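Local structure of alpha-L-rhamnosidase (Klebsiella oxytoca, 4XHC) at residues Arg244-Leu247 / Gly248-Arg251; Thr299-Phe302 / Asp303-Leu306; Lys181-Ser184 / Arg185-Leu189; Ser79-Ala82 / Ala83-Arg87; Arg388-Pro391 / Glu392-Val395. The protein catalyses the hydrolysis of terminal alpha-L-rhamnose from rhamnosides as a family 78 glycoside hydrolase, and here holds rhamnose in its pocket. All coordinates share one frame; numbering follows the deposited sequence.

Interaction 1 (Arg244-Leu247 / Gly248-Arg251); sequences RLWL and GDLR. With RAM (alpha-L-rhamnopyranose), chain C.
Trp246 and Asp249 send their side chains out side by side, and both meet the bound rhamnose. In each, CG stands anti to the carbonyl carbon (chi1 -72° and -61°), and these matching first torsions send the two groups the same way, toward the sugar. Asp249 OD1 approaches Trp246 CB to 3.4 Å. The indole and carboxylate planes are 46° apart. The sugar lies over one face of the indole: RAM C5 sits displaced toward the rim, and RAM O5 is 3.5 Å from Trp246 CZ2. The carboxylate grips two neighbouring hydroxyls, RAM O4 giving a bond of 2.6 Å to Asp249 OD1 and RAM O3 one of 2.8 Å to Asp249 OD2. Trp246 is the N-cap residue of helix 247-259 in the six-hairpin glycosidase domain, and its carbonyl O accepts from Leu250 N at 2.9 Å. One residue on, Leu247 O accepts from Arg251 N at 3.1 Å. On the side turned from the sugar, Leu245 CD1 reaches Leu250 CB at 4.2 Å, and both leucines pack on Cys270 of helix 264-276.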
loop_
_atom_site.group_PDB
_atom_site.type_symbol
_atom_site.label_atom_id
_atom_site.label_comp_id
_atom_site.label_asym_id
_atom_site.label_seq_id
_atom_site.Cartn_x
_atom_site.Cartn_y
_atom_site.Cartn_z
ATOM N N ARG A 244 17.931 -14.671 0.041
ATOM C CA ARG A 244 18.598 -15.194 -1.132
ATOM C C ARG A 244 19.727 -16.148 -0.791
ATOM O O ARG A 244 20.410 -15.995 0.223
ATOM C CB ARG A 244 19.157 -14.012 -1.921
ATOM C CG ARG A 244 19.557 -14.358 -3.331
ATOM C CD ARG A 244 19.398 -13.181 -4.276
ATOM N NE ARG A 244 20.543 -12.272 -4.278
ATOM C CZ ARG A 244 20.497 -10.977 -3.982
ATOM N NH1 ARG A 244 19.356 -10.382 -3.627
ATOM N NH2 ARG A 244 21.610 -10.265 -4.037
ATOM N N LEU A 245 19.935 -17.116 -1.675
ATOM C CA LEU A 245 20.999 -18.112 -1.534
ATOM C C LEU A 245 22.363 -17.571 -1.962
ATOM O O LEU A 245 22.561 -17.270 -3.134
ATOM C CB LEU A 245 20.646 -19.331 -2.391
ATOM C CG LEU A 245 21.629 -20.501 -2.459
ATOM C CD1 LEU A 245 21.836 -21.134 -1.088
ATOM C CD2 LEU A 245 21.130 -21.536 -3.458
ATOM N N TRP A 246 23.295 -17.453 -1.014
ATOM C CA TRP A 246 24.700 -17.079 -1.297
ATOM C C TRP A 246 25.632 -18.232 -0.925
ATOM O O TRP A 246 25.379 -18.966 0.030
ATOM C CB TRP A 246 25.131 -15.850 -0.487
ATOM C CG TRP A 246 24.544 -14.527 -0.897
ATOM C CD1 TRP A 246 23.294 -14.065 -0.615
ATOM C CD2 TRP A 246 25.206 -13.471 -1.597
ATOM N NE1 TRP A 246 23.129 -12.797 -1.119
ATOM C CE2 TRP A 246 24.290 -12.408 -1.723
ATOM C CE3 TRP A 246 26.482 -13.320 -2.139
ATOM C CZ2 TRP A 246 24.607 -11.210 -2.372
ATOM C CZ3 TRP A 246 26.796 -12.127 -2.792
ATOM C CH2 TRP A 246 25.863 -11.091 -2.897
ATOM N N LEU A 247 26.741 -18.369 -1.641
ATOM C CA LEU A 247 27.594 -19.548 -1.469
ATOM C C LEU A 247 28.380 -19.551 -0.152
ATOM O O LEU A 247 28.510 -20.584 0.483
ATOM C CB LEU A 247 28.542 -19.723 -2.657
ATOM C CG LEU A 247 28.428 -21.115 -3.285
ATOM C CD1 LEU A 247 28.956 -21.120 -4.712
ATOM C CD2 LEU A 247 29.128 -22.161 -2.431
ATOM N N GLY A 248 28.900 -18.404 0.259
ATOM C CA GLY A 248 29.632 -18.318 1.519
ATOM C C GLY A 248 28.735 -18.668 2.688
ATOM O O GLY A 248 29.145 -19.393 3.609
ATOM N N ASP A 249 27.503 -18.151 2.640
ATOM C CA ASP A 249 26.511 -18.383 3.686
ATOM C C ASP A 249 26.103 -19.860 3.716
ATOM O O ASP A 249 26.101 -20.496 4.770
ATOM C CB ASP A 249 25.288 -17.481 3.476
ATOM C CG ASP A 249 25.635 -15.996 3.541
ATOM O OD1 ASP A 249 26.410 -15.531 2.684
ATOM O OD2 ASP A 249 25.128 -15.289 4.444
ATOM N N LEU A 250 25.779 -20.395 2.541
ATOM C CA LEU A 250 25.460 -21.815 2.370
ATOM C C LEU A 250 26.490 -22.722 3.031
ATOM O O LEU A 250 26.130 -23.693 3.690
ATOM C CB LEU A 250 25.365 -22.158 0.876
ATOM C CG LEU A 250 25.170 -23.630 0.503
ATOM C CD1 LEU A 250 23.926 -24.195 1.166
ATOM C CD2 LEU A 250 25.082 -23.795 -1.004
ATOM N N ARG A 251 27.768 -22.419 2.839
ATOM C CA ARG A 251 28.831 -23.263 3.377
ATOM C C ARG A 251 28.708 -23.451 4.875
ATOM O O ARG A 251 28.871 -24.553 5.377
ATOM C CB ARG A 251 30.208 -22.689 3.059
ATOM C CG ARG A 251 31.337 -23.593 3.519
ATOM C CD ARG A 251 32.671 -23.241 2.884
ATOM N NE ARG A 251 33.364 -22.245 3.677
ATOM C CZ ARG A 251 34.396 -22.478 4.476
ATOM N NH1 ARG A 251 34.930 -23.681 4.614
ATOM N NH2 ARG A 251 34.916 -21.477 5.135
HETATM C C1 RAM C . 25.897 -9.436 1.763
HETATM C C2 RAM C . 25.290 -10.385 2.777
HETATM C C3 RAM C . 25.588 -11.827 2.408
HETATM C C4 RAM C . 27.030 -11.936 1.942
HETATM C C5 RAM C . 27.176 -11.185 0.629
HETATM C C6 RAM C . 28.543 -10.577 0.437
HETATM O O1 RAM C . 24.988 -8.437 1.514
HETATM O O2 RAM C . 25.904 -10.091 4.021
HETATM O O3 RAM C . 25.375 -12.691 3.526
HETATM O O4 RAM C . 27.383 -13.291 1.737
HETATM O O5 RAM C . 26.204 -10.119 0.553
#

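Interaction 2 (Thr299-Phe302 / Asp303-Leu306); sequences TFLF and DYSL. With RAM (alpha-L-rhamnopyranose), chain C.
The rhamnose pocket gains one wall from Tyr304 in the first turn of helix 302-319, where Leu301, the N-cap residue, lies alongside it. Leu301 CD1 makes a CH-pi contact over one face of the tyrosine ring, 4.2 Å from the centroid and 19° off the normal. RAM O4 comes to the ring's edge, in its plane, and Tyr304 OH donates to it at 2.6 Å. A second CH-pi pair follows: Leu306 CD1 stands over the Phe302 ring, 4.0 Å from its centroid. The backbone closes the turn, with Ser305 N giving 3.0 Å to Leu301 O and a weak bond of 3.3 Å from Leu306 N to Phe302 O. Each carboxylate oxygen of Asp303 has its own backbone donor, OD1 from Phe358 N and OD2 from Ile359 N. Phe302 and Leu306 face Ala339 of helix 322-340 and also touch helix 368-389, while Tyr304 packs on Leu247 and Asp249 of helix 247-259.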
loop_
_atom_site.group_PDB
_atom_site.type_symbol
_atom_site.label_atom_id
_atom_site.label_comp_id
_atom_site.label_asym_id
_atom_site.label_seq_id
_atom_site.Cartn_x
_atom_site.Cartn_y
_atom_site.Cartn_z
ATOM N N THR A 299 27.289 -11.479 -10.258
ATOM C CA THR A 299 28.272 -11.081 -9.250
ATOM C C THR A 299 29.166 -12.275 -9.004
ATOM O O THR A 299 28.674 -13.359 -8.700
ATOM C CB THR A 299 27.581 -10.701 -7.925
ATOM O OG1 THR A 299 26.762 -9.551 -8.134
ATOM C CG2 THR A 299 28.594 -10.401 -6.828
ATOM N N PHE A 300 30.473 -12.091 -9.150
ATOM C CA PHE A 300 31.407 -13.212 -9.069
ATOM C C PHE A 300 32.502 -12.907 -8.074
ATOM O O PHE A 300 33.165 -11.895 -8.193
ATOM C CB PHE A 300 31.970 -13.519 -10.455
ATOM C CG PHE A 300 30.910 -13.907 -11.439
ATOM C CD1 PHE A 300 30.434 -15.217 -11.483
ATOM C CD2 PHE A 300 30.347 -12.959 -12.287
ATOM C CE1 PHE A 300 29.436 -15.578 -12.373
ATOM C CE2 PHE A 300 29.353 -13.317 -13.183
ATOM C CZ PHE A 300 28.890 -14.624 -13.222
ATOM N N LEU A 301 32.671 -13.807 -7.104
ATOM C CA LEU A 301 33.644 -13.656 -6.032
ATOM C C LEU A 301 34.638 -14.829 -5.984
ATOM O O LEU A 301 34.262 -15.996 -5.990
ATOM C CB LEU A 301 32.919 -13.517 -4.695
ATOM C CG LEU A 301 32.159 -12.198 -4.478
ATOM C CD1 LEU A 301 31.177 -12.321 -3.327
ATOM C CD2 LEU A 301 33.104 -11.024 -4.231
ATOM N N PHE A 302 35.920 -14.498 -5.941
ATOM C CA PHE A 302 36.997 -15.482 -5.905
ATOM C C PHE A 302 36.766 -16.536 -4.826
ATOM O O PHE A 302 36.865 -17.733 -5.102
ATOM C CB PHE A 302 38.309 -14.747 -5.667
ATOM C CG PHE A 302 39.540 -15.622 -5.676
ATOM C CD1 PHE A 302 40.165 -15.967 -6.872
ATOM C CD2 PHE A 302 40.122 -16.028 -4.481
ATOM C CE1 PHE A 302 41.324 -16.725 -6.877
ATOM C CE2 PHE A 302 41.269 -16.796 -4.481
ATOM C CZ PHE A 302 41.874 -17.144 -5.681
ATOM N N ASP A 303 36.437 -16.095 -3.612
ATOM C CA ASP A 303 36.321 -17.012 -2.472
ATOM C C ASP A 303 35.052 -17.853 -2.513
ATOM O O ASP A 303 35.104 -19.067 -2.302
ATOM C CB ASP A 303 36.486 -16.303 -1.101
ATOM C CG ASP A 303 35.532 -15.122 -0.887
ATOM O OD1 ASP A 303 35.055 -14.506 -1.870
ATOM O OD2 ASP A 303 35.309 -14.764 0.294
ATOM N N TYR A 304 33.924 -17.216 -2.810
ATOM C CA TYR A 304 32.645 -17.921 -2.903
ATOM C C TYR A 304 32.638 -18.985 -4.002
ATOM O O TYR A 304 32.041 -20.050 -3.834
ATOM C CB TYR A 304 31.499 -16.926 -3.117
ATOM C CG TYR A 304 31.040 -16.223 -1.858
ATOM C CD1 TYR A 304 31.897 -16.053 -0.776
ATOM C CD2 TYR A 304 29.759 -15.702 -1.763
ATOM C CE1 TYR A 304 31.482 -15.418 0.369
ATOM C CE2 TYR A 304 29.347 -15.050 -0.618
ATOM C CZ TYR A 304 30.216 -14.912 0.438
ATOM O OH TYR A 304 29.829 -14.279 1.592
ATOM N N SER A 305 33.307 -18.707 -5.116
ATOM C CA SER A 305 33.468 -19.707 -6.171
ATOM C C SER A 305 34.222 -20.933 -5.653
ATOM O O SER A 305 33.757 -22.055 -5.791
ATOM C CB SER A 305 34.192 -19.115 -7.388
ATOM O OG SER A 305 34.775 -20.140 -8.169
ATOM N N LEU A 306 35.377 -20.700 -5.041
ATOM C CA LEU A 306 36.169 -21.787 -4.470
ATOM C C LEU A 306 35.435 -22.564 -3.379
ATOM O O LEU A 306 35.713 -23.740 -3.174
ATOM C CB LEU A 306 37.479 -21.254 -3.901
ATOM C CG LEU A 306 38.529 -20.896 -4.945
ATOM C CD1 LEU A 306 39.546 -19.921 -4.373
ATOM C CD2 LEU A 306 39.211 -22.150 -5.478
HETATM C C1 RAM C . 25.897 -9.436 1.763
HETATM C C2 RAM C . 25.290 -10.385 2.777
HETATM C C3 RAM C . 25.588 -11.827 2.408
HETATM C C4 RAM C . 27.030 -11.936 1.942
HETATM C C5 RAM C . 27.176 -11.185 0.629
HETATM C C6 RAM C . 28.543 -10.577 0.437
HETATM O O1 RAM C . 24.988 -8.437 1.514
HETATM O O2 RAM C . 25.904 -10.091 4.021
HETATM O O3 RAM C . 25.375 -12.691 3.526
HETATM O O4 RAM C . 27.383 -13.291 1.737
HETATM O O5 RAM C . 26.204 -10.119 0.553
#

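Interaction 3 (Lys181-Ser184 / Arg185-Leu189)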
loop_
_atom_site.group_PDB
_atom_site.type_symbol
_atom_site.label_atom_id
_atom_site.label_comp_id
_atom_site.label_asym_id
_atom_site.label_seq_id
_atom_site.Cartn_x
_atom_site.Cartn_y
_atom_site.Cartn_z
ATOM N N LYS A 181 -3.846 6.297 10.380
ATOM C CA LYS A 181 -3.532 7.573 9.730
ATOM C C LYS A 181 -4.750 8.455 9.579
ATOM O O LYS A 181 -4.672 9.667 9.779
ATOM C CB LYS A 181 -2.934 7.349 8.341
ATOM C CG LYS A 181 -1.493 6.886 8.346
ATOM C CD LYS A 181 -0.569 8.009 8.753
ATOM C CE LYS A 181 0.867 7.669 8.427
ATOM N NZ LYS A 181 1.772 8.676 9.052
ATOM N N ALA A 182 -5.869 7.847 9.197
ATOM C CA ALA A 182 -7.092 8.594 8.975
ATOM C C ALA A 182 -8.333 7.729 8.994
ATOM O O ALA A 182 -8.398 6.694 8.342
ATOM C CB ALA A 182 -7.022 9.342 7.654
ATOM N N VAL A 183 -9.297 8.180 9.781
ATOM C CA VAL A 183 -10.690 7.797 9.667
ATOM C C VAL A 183 -11.423 9.126 9.832
ATOM O O VAL A 183 -10.771 10.152 10.019
ATOM C CB VAL A 183 -11.104 6.776 10.757
ATOM C CG1 VAL A 183 -10.448 5.431 10.498
ATOM C CG2 VAL A 183 -10.738 7.261 12.154
ATOM N N SER A 184 -12.747 9.143 9.775
ATOM C CA SER A 184 -13.462 10.393 10.039
ATOM C C SER A 184 -13.760 10.512 11.527
ATOM O O SER A 184 -13.542 9.569 12.282
ATOM C CB SER A 184 -14.746 10.469 9.220
ATOM O OG SER A 184 -15.616 9.427 9.593
ATOM N N ARG A 185 -14.275 11.667 11.939
ATOM C CA ARG A 185 -14.647 11.894 13.341
ATOM C C ARG A 185 -15.881 11.102 13.769
ATOM O O ARG A 185 -16.068 10.839 14.949
ATOM C CB ARG A 185 -14.850 13.388 13.599
ATOM C CG ARG A 185 -13.530 14.138 13.751
ATOM C CD ARG A 185 -13.743 15.628 13.524
ATOM N NE ARG A 185 -12.559 16.290 12.966
ATOM C CZ ARG A 185 -12.452 17.601 12.730
ATOM N NH1 ARG A 185 -13.441 18.457 13.037
ATOM N NH2 ARG A 185 -11.326 18.070 12.196
ATOM N N LYS A 186 -16.699 10.693 12.803
ATOM C CA LYS A 186 -17.927 9.936 13.083
ATOM C C LYS A 186 -17.732 8.476 13.552
ATOM O O LYS A 186 -18.684 7.869 14.040
ATOM C CB LYS A 186 -18.831 9.928 11.840
ATOM C CG LYS A 186 -19.365 11.294 11.433
ATOM C CD LYS A 186 -20.739 11.190 10.786
ATOM C CE LYS A 186 -21.826 11.017 11.835
ATOM N NZ LYS A 186 -23.154 10.742 11.223
ATOM N N PHE A 187 -16.543 7.893 13.371
ATOM C CA PHE A 187 -16.321 6.499 13.784
ATOM C C PHE A 187 -14.881 6.185 14.173
ATOM O O PHE A 187 -13.950 6.926 13.845
ATOM C CB PHE A 187 -16.827 5.508 12.713
ATOM C CG PHE A 187 -15.887 5.311 11.546
ATOM C CD1 PHE A 187 -15.958 6.139 10.424
ATOM C CD2 PHE A 187 -14.952 4.274 11.554
ATOM C CE1 PHE A 187 -15.100 5.954 9.342
ATOM C CE2 PHE A 187 -14.088 4.090 10.481
ATOM C CZ PHE A 187 -14.162 4.932 9.371
ATOM N N ARG A 188 -14.733 5.068 14.882
ATOM C CA ARG A 188 -13.447 4.603 15.383
ATOM C C ARG A 188 -13.188 3.172 14.938
ATOM O O ARG A 188 -14.113 2.432 14.620
ATOM C CB ARG A 188 -13.422 4.685 16.904
ATOM C CG ARG A 188 -13.454 6.111 17.426
ATOM C CD ARG A 188 -13.804 6.165 18.901
ATOM N NE ARG A 188 -15.092 5.529 19.192
ATOM C CZ ARG A 188 -16.295 6.061 18.946
ATOM N NH1 ARG A 188 -16.416 7.258 18.382
ATOM N NH2 ARG A 188 -17.392 5.385 19.259
ATOM N N LEU A 189 -11.920 2.793 14.935
ATOM C CA LEU A 189 -11.497 1.483 14.484
ATOM C C LEU A 189 -11.119 0.603 15.678
ATOM O O LEU A 189 -10.574 1.085 16.670
ATOM C CB LEU A 189 -10.312 1.637 13.536
ATOM C CG LEU A 189 -10.018 0.405 12.688
ATOM C CD1 LEU A 189 -11.131 0.147 11.683
ATOM C CD2 LEU A 189 -8.687 0.564 11.985
#
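Val183 and Phe187 make the apolar part of this contact. The valine approaches the far end of the ring obliquely: Val183 CB is 3.8 Å from Phe187 CZ and 4.3 Å from the ring centroid, an off-centre CH-pi contact 28° off the normal. Val183 CG1 is 3.9 Å from both Phe187 CE2 and CZ, whereas CG2 turns to the backbone, 3.6 Å from Phe187 O. With CG between its own N and carbonyl carbon (chi1 80°), the Phe187 ring comes back toward Val183 and Ser184. Of the polar groups, Ser184 OG comes within 3.4 Å of Phe187 CD1 while hydrogen-bonded to Asp119 OD1. The chain reverses in a type I beta turn from Ser184 to Phe187. Two charged side chains find partners outside the turn: Arg188 bridges to Glu88, and Lys186, bent in mid-chain, reaches Asp298 of the second subunit, so this turn takes part in the subunit interface. Strand 175-182, which ends in a classic beta bulge where Lys181 and Ala182 face His123, belongs to the six-stranded antiparallel sheet; strand 187-200 belongs to the four-stranded one beside strand 106-115, and the turn joins the two.

Interaction 4 (Ser79-Ala82 / Ala83-Arg87); sequences STLA and AFYQR
Leu81 and Tyr85 both carry CG beside the backbone N (chi1 -79° and -60°), and this brings the leucine side chain against the phenol end of the ring. Leu81 CB is 4.1 Å from Tyr85 CZ, and Leu81 CD2 is 3.8 Å from Tyr85 OH. Leu81 O lies over one face of the same ring, offset toward its rim, and accepts from Tyr85 N at 2.9 Å; the tyrosine hydroxyl is bonded to Ile194 N. This is a single helical turn, about 81-84, following edge strand 73-79 of the six-stranded sheet in the N-terminal domain. Its N-cap is Thr80: with OG1 swung between N and carbonyl carbon (chi1 57°), the hydroxyl accepts a weak capping bond of 3.4 Å from Ala83 N. Thr80 O has two donors, Ser79 OG at 2.9 Å and, weakly, Phe84 N at 3.4 Å. Ala83 CB lies 4.1 Å from Ser79 CB. The chain leaves through a type I beta turn from Phe84 to Arg87, and Phe84 packs on Val60 and Val95 of strands 59-65 and 94-99.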
loop_
_atom_site.group_PDB
_atom_site.type_symbol
_atom_site.label_atom_id
_atom_site.label_comp_id
_atom_site.label_asym_id
_atom_site.label_seq_id
_atom_site.Cartn_x
_atom_site.Cartn_y
_atom_site.Cartn_z
ATOM N N SER A 79 -0.221 -3.144 28.060
ATOM C CA SER A 79 -1.423 -3.963 28.179
ATOM C C SER A 79 -1.266 -5.330 27.523
ATOM O O SER A 79 -0.368 -5.544 26.703
ATOM C CB SER A 79 -2.643 -3.237 27.575
ATOM O OG SER A 79 -2.645 -3.253 26.150
ATOM N N THR A 80 -2.168 -6.237 27.893
ATOM C CA THR A 80 -2.366 -7.485 27.169
ATOM C C THR A 80 -3.028 -7.168 25.828
ATOM O O THR A 80 -3.361 -6.021 25.537
ATOM C CB THR A 80 -3.298 -8.447 27.932
ATOM O OG1 THR A 80 -4.554 -7.799 28.176
ATOM C CG2 THR A 80 -2.679 -8.886 29.255
ATOM N N LEU A 81 -3.216 -8.194 25.010
ATOM C CA LEU A 81 -3.936 -8.037 23.756
ATOM C C LEU A 81 -5.443 -8.056 23.935
ATOM O O LEU A 81 -6.152 -7.364 23.214
ATOM C CB LEU A 81 -3.503 -9.116 22.781
ATOM C CG LEU A 81 -2.168 -8.706 22.168
ATOM C CD1 LEU A 81 -1.191 -9.863 22.211
ATOM C CD2 LEU A 81 -2.385 -8.171 20.756
ATOM N N ALA A 82 -5.936 -8.837 24.894
ATOM C CA ALA A 82 -7.366 -8.832 25.215
ATOM C C ALA A 82 -7.872 -7.412 25.527
ATOM O O ALA A 82 -8.998 -7.055 25.161
ATOM C CB ALA A 82 -7.650 -9.772 26.379
ATOM N N ALA A 83 -7.033 -6.612 26.191
ATOM C CA ALA A 83 -7.353 -5.218 26.523
ATOM C C ALA A 83 -7.222 -4.291 25.307
ATOM O O ALA A 83 -7.976 -3.318 25.170
ATOM C CB ALA A 83 -6.462 -4.734 27.655
ATOM N N PHE A 84 -6.265 -4.582 24.431
ATOM C CA PHE A 84 -6.127 -3.837 23.179
ATOM C C PHE A 84 -7.313 -4.082 22.242
ATOM O O PHE A 84 -7.712 -3.175 21.506
ATOM C CB PHE A 84 -4.806 -4.174 22.468
ATOM C CG PHE A 84 -4.677 -3.562 21.092
ATOM C CD1 PHE A 84 -4.555 -2.187 20.936
ATOM C CD2 PHE A 84 -4.692 -4.360 19.955
ATOM C CE1 PHE A 84 -4.455 -1.619 19.673
ATOM C CE2 PHE A 84 -4.587 -3.799 18.689
ATOM C CZ PHE A 84 -4.470 -2.428 18.548
ATOM N N TYR A 85 -7.883 -5.288 22.268
ATOM C CA TYR A 85 -9.049 -5.593 21.424
ATOM C C TYR A 85 -10.331 -4.864 21.869
ATOM O O TYR A 85 -11.323 -4.848 21.132
ATOM C CB TYR A 85 -9.305 -7.110 21.325
ATOM C CG TYR A 85 -8.165 -7.942 20.737
ATOM C CD1 TYR A 85 -7.340 -7.443 19.722
ATOM C CD2 TYR A 85 -7.936 -9.246 21.176
ATOM C CE1 TYR A 85 -6.313 -8.209 19.186
ATOM C CE2 TYR A 85 -6.914 -10.016 20.644
ATOM C CZ TYR A 85 -6.107 -9.492 19.653
ATOM O OH TYR A 85 -5.084 -10.245 19.130
ATOM N N GLN A 86 -10.295 -4.272 23.065
ATOM C CA GLN A 86 -11.364 -3.411 23.565
ATOM C C GLN A 86 -11.202 -1.950 23.162
ATOM O O GLN A 86 -12.131 -1.174 23.326
ATOM C CB GLN A 86 -11.432 -3.479 25.096
ATOM C CG GLN A 86 -11.750 -4.855 25.672
ATOM C CD GLN A 86 -13.069 -5.434 25.158
ATOM O OE1 GLN A 86 -14.127 -4.790 25.177
ATOM N NE2 GLN A 86 -13.006 -6.671 24.700
ATOM N N ARG A 87 -10.036 -1.562 22.654
ATOM C CA ARG A 87 -9.782 -0.150 22.339
ATOM C C ARG A 87 -10.418 0.285 21.037
ATOM O O ARG A 87 -10.490 -0.479 20.080
ATOM C CB ARG A 87 -8.284 0.160 22.266
ATOM C CG ARG A 87 -7.645 0.470 23.612
ATOM C CD ARG A 87 -6.216 0.953 23.440
ATOM N NE ARG A 87 -6.155 2.289 22.853
ATOM C CZ ARG A 87 -5.035 2.895 22.471
ATOM N NH1 ARG A 87 -3.860 2.286 22.594
ATOM N NH2 ARG A 87 -5.091 4.114 21.956
#

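Interaction 5 (Arg388-Pro391 / Glu392-Val395); sequences RFEP and ELAV
The carboxylate of Glu390 carries the side chain of Leu393 over one of its faces: Leu393 CD2 is 3.8 Å from Glu390 CD and 3.6 Å from Glu390 OE2, and Leu393 CB lies on the same face, 3.9 Å from OE2. The other oxygen, OE1, takes a salt bridge from Arg333 NH1 and a hydrogen bond from Trp329 NE1, both of helix 322-340. Close by, the Phe389 ring has Arg388 CB above its centre and packs on Met322, Ala325 and Arg326 of that helix. Glu390 reaches Leu393 with CG anti to the backbone N (chi1 -159°) and an extended chain beyond. The backbone here passes directly from one helix to the next: Glu390 leaves helical torsions after helix 368-389, and Pro391 opens helix 391-412. Leu393 N donates to Glu390 O at 3.1 Å, but from above the carbonyl plane, 43° out of it, with an N-H...O angle of 142°. Ala394 N adds a weak bond of 3.2 Å to Pro391 O. Both bonds span three residues, as in a 3-10 turn. With Arg333 as counter-ion and a helix start close by, Glu390 probably stays ionised, its charge directed to helix 322-340 while the aliphatic leucine covers one face of the carboxylate.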
loop_
_atom_site.group_PDB
_atom_site.type_symbol
_atom_site.label_atom_id
_atom_site.label_comp_id
_atom_site.label_asym_id
_atom_site.label_seq_id
_atom_site.Cartn_x
_atom_site.Cartn_y
_atom_site.Cartn_z
ATOM N N ARG A 388 39.280 -39.577 -5.223
ATOM C CA ARG A 388 38.154 -40.475 -5.533
ATOM C C ARG A 388 37.723 -40.468 -6.998
ATOM O O ARG A 388 37.456 -41.517 -7.558
ATOM C CB ARG A 388 36.924 -40.106 -4.708
ATOM C CG ARG A 388 37.123 -40.130 -3.207
ATOM C CD ARG A 388 35.919 -39.493 -2.523
ATOM N NE ARG A 388 35.977 -39.622 -1.071
ATOM C CZ ARG A 388 35.755 -40.751 -0.398
ATOM N NH1 ARG A 388 35.452 -41.883 -1.037
ATOM N NH2 ARG A 388 35.841 -40.746 0.926
ATOM N N PHE A 389 37.617 -39.290 -7.607
ATOM C CA PHE A 389 36.998 -39.160 -8.933
ATOM C C PHE A 389 37.958 -38.889 -10.095
ATOM O O PHE A 389 37.558 -39.015 -11.251
ATOM C CB PHE A 389 35.941 -38.060 -8.892
ATOM C CG PHE A 389 34.954 -38.216 -7.772
ATOM C CD1 PHE A 389 34.167 -39.354 -7.681
ATOM C CD2 PHE A 389 34.808 -37.226 -6.817
ATOM C CE1 PHE A 389 33.254 -39.501 -6.653
ATOM C CE2 PHE A 389 33.897 -37.366 -5.786
ATOM C CZ PHE A 389 33.117 -38.505 -5.703
ATOM N N GLU A 390 39.209 -38.530 -9.799
ATOM C CA GLU A 390 40.214 -38.245 -10.837
ATOM C C GLU A 390 41.644 -38.339 -10.258
ATOM O O GLU A 390 42.328 -37.324 -10.125
ATOM C CB GLU A 390 39.945 -36.861 -11.458
ATOM C CG GLU A 390 40.567 -36.644 -12.837
ATOM C CD GLU A 390 40.142 -35.337 -13.493
ATOM O OE1 GLU A 390 39.055 -34.824 -13.174
ATOM O OE2 GLU A 390 40.890 -34.800 -14.329
ATOM N N PRO A 391 42.098 -39.564 -9.912
ATOM C CA PRO A 391 43.350 -39.763 -9.153
ATOM C C PRO A 391 44.578 -39.134 -9.798
ATOM O O PRO A 391 45.470 -38.654 -9.097
ATOM C CB PRO A 391 43.511 -41.283 -9.119
ATOM C CG PRO A 391 42.162 -41.832 -9.394
ATOM C CD PRO A 391 41.471 -40.842 -10.281
ATOM N N GLU A 392 44.606 -39.137 -11.127
ATOM C CA GLU A 392 45.753 -38.643 -11.888
ATOM C C GLU A 392 46.004 -37.141 -11.700
ATOM O O GLU A 392 47.141 -36.667 -11.727
ATOM C CB GLU A 392 45.556 -38.988 -13.372
ATOM C CG GLU A 392 46.854 -39.099 -14.172
ATOM C CD GLU A 392 47.760 -40.183 -13.617
ATOM O OE1 GLU A 392 47.612 -41.338 -14.074
ATOM O OE2 GLU A 392 48.584 -39.891 -12.708
ATOM N N LEU A 393 44.928 -36.406 -11.481
ATOM C CA LEU A 393 44.990 -34.969 -11.265
ATOM C C LEU A 393 45.477 -34.610 -9.854
ATOM O O LEU A 393 46.090 -33.557 -9.654
ATOM C CB LEU A 393 43.596 -34.379 -11.517
ATOM C CG LEU A 393 43.412 -32.869 -11.434
ATOM C CD1 LEU A 393 44.392 -32.142 -12.344
ATOM C CD2 LEU A 393 41.978 -32.522 -11.794
ATOM N N ALA A 394 45.175 -35.464 -8.874
ATOM C CA ALA A 394 45.610 -35.242 -7.492
ATOM C C ALA A 394 47.119 -35.120 -7.400
ATOM O O ALA A 394 47.623 -34.346 -6.589
ATOM C CB ALA A 394 45.125 -36.363 -6.583
ATOM N N VAL A 395 47.834 -35.859 -8.244
ATOM C CA VAL A 395 49.293 -35.805 -8.242
ATOM C C VAL A 395 49.799 -34.379 -8.487
ATOM O O VAL A 395 50.644 -33.887 -7.728
ATOM C CB VAL A 395 49.930 -36.741 -9.293
ATOM C CG1 VAL A 395 51.446 -36.610 -9.252
ATOM C CG2 VAL A 395 49.505 -38.191 -9.071
#

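Interactions 1 and 2 build neighbouring walls of the rhamnose pocket: their centres are 11 Å apart, Trp246 CE3 comes to 3.7 Å from Tyr304 CE2, and the first turns of helices 247-259 and 302-319 each bring one group to the sugar's O4. Glu506, Tyr518, His528 and Trp361 also hydrogen-bond the sugar. Interaction 5 lies in the same helical domain but well away from the site, its centre about 28 Å from that of interaction 1. Interactions 3 and 4 belong to the N-terminal beta domain, with centres 19 Å apart and nearest atoms about 4 Å apart without touching; interaction 1 is about 47 Å and 42 Å from them, centre to centre. Across the dimer, Lys186 of interaction 3 packs on Thr299 of interaction 2 in the second subunit.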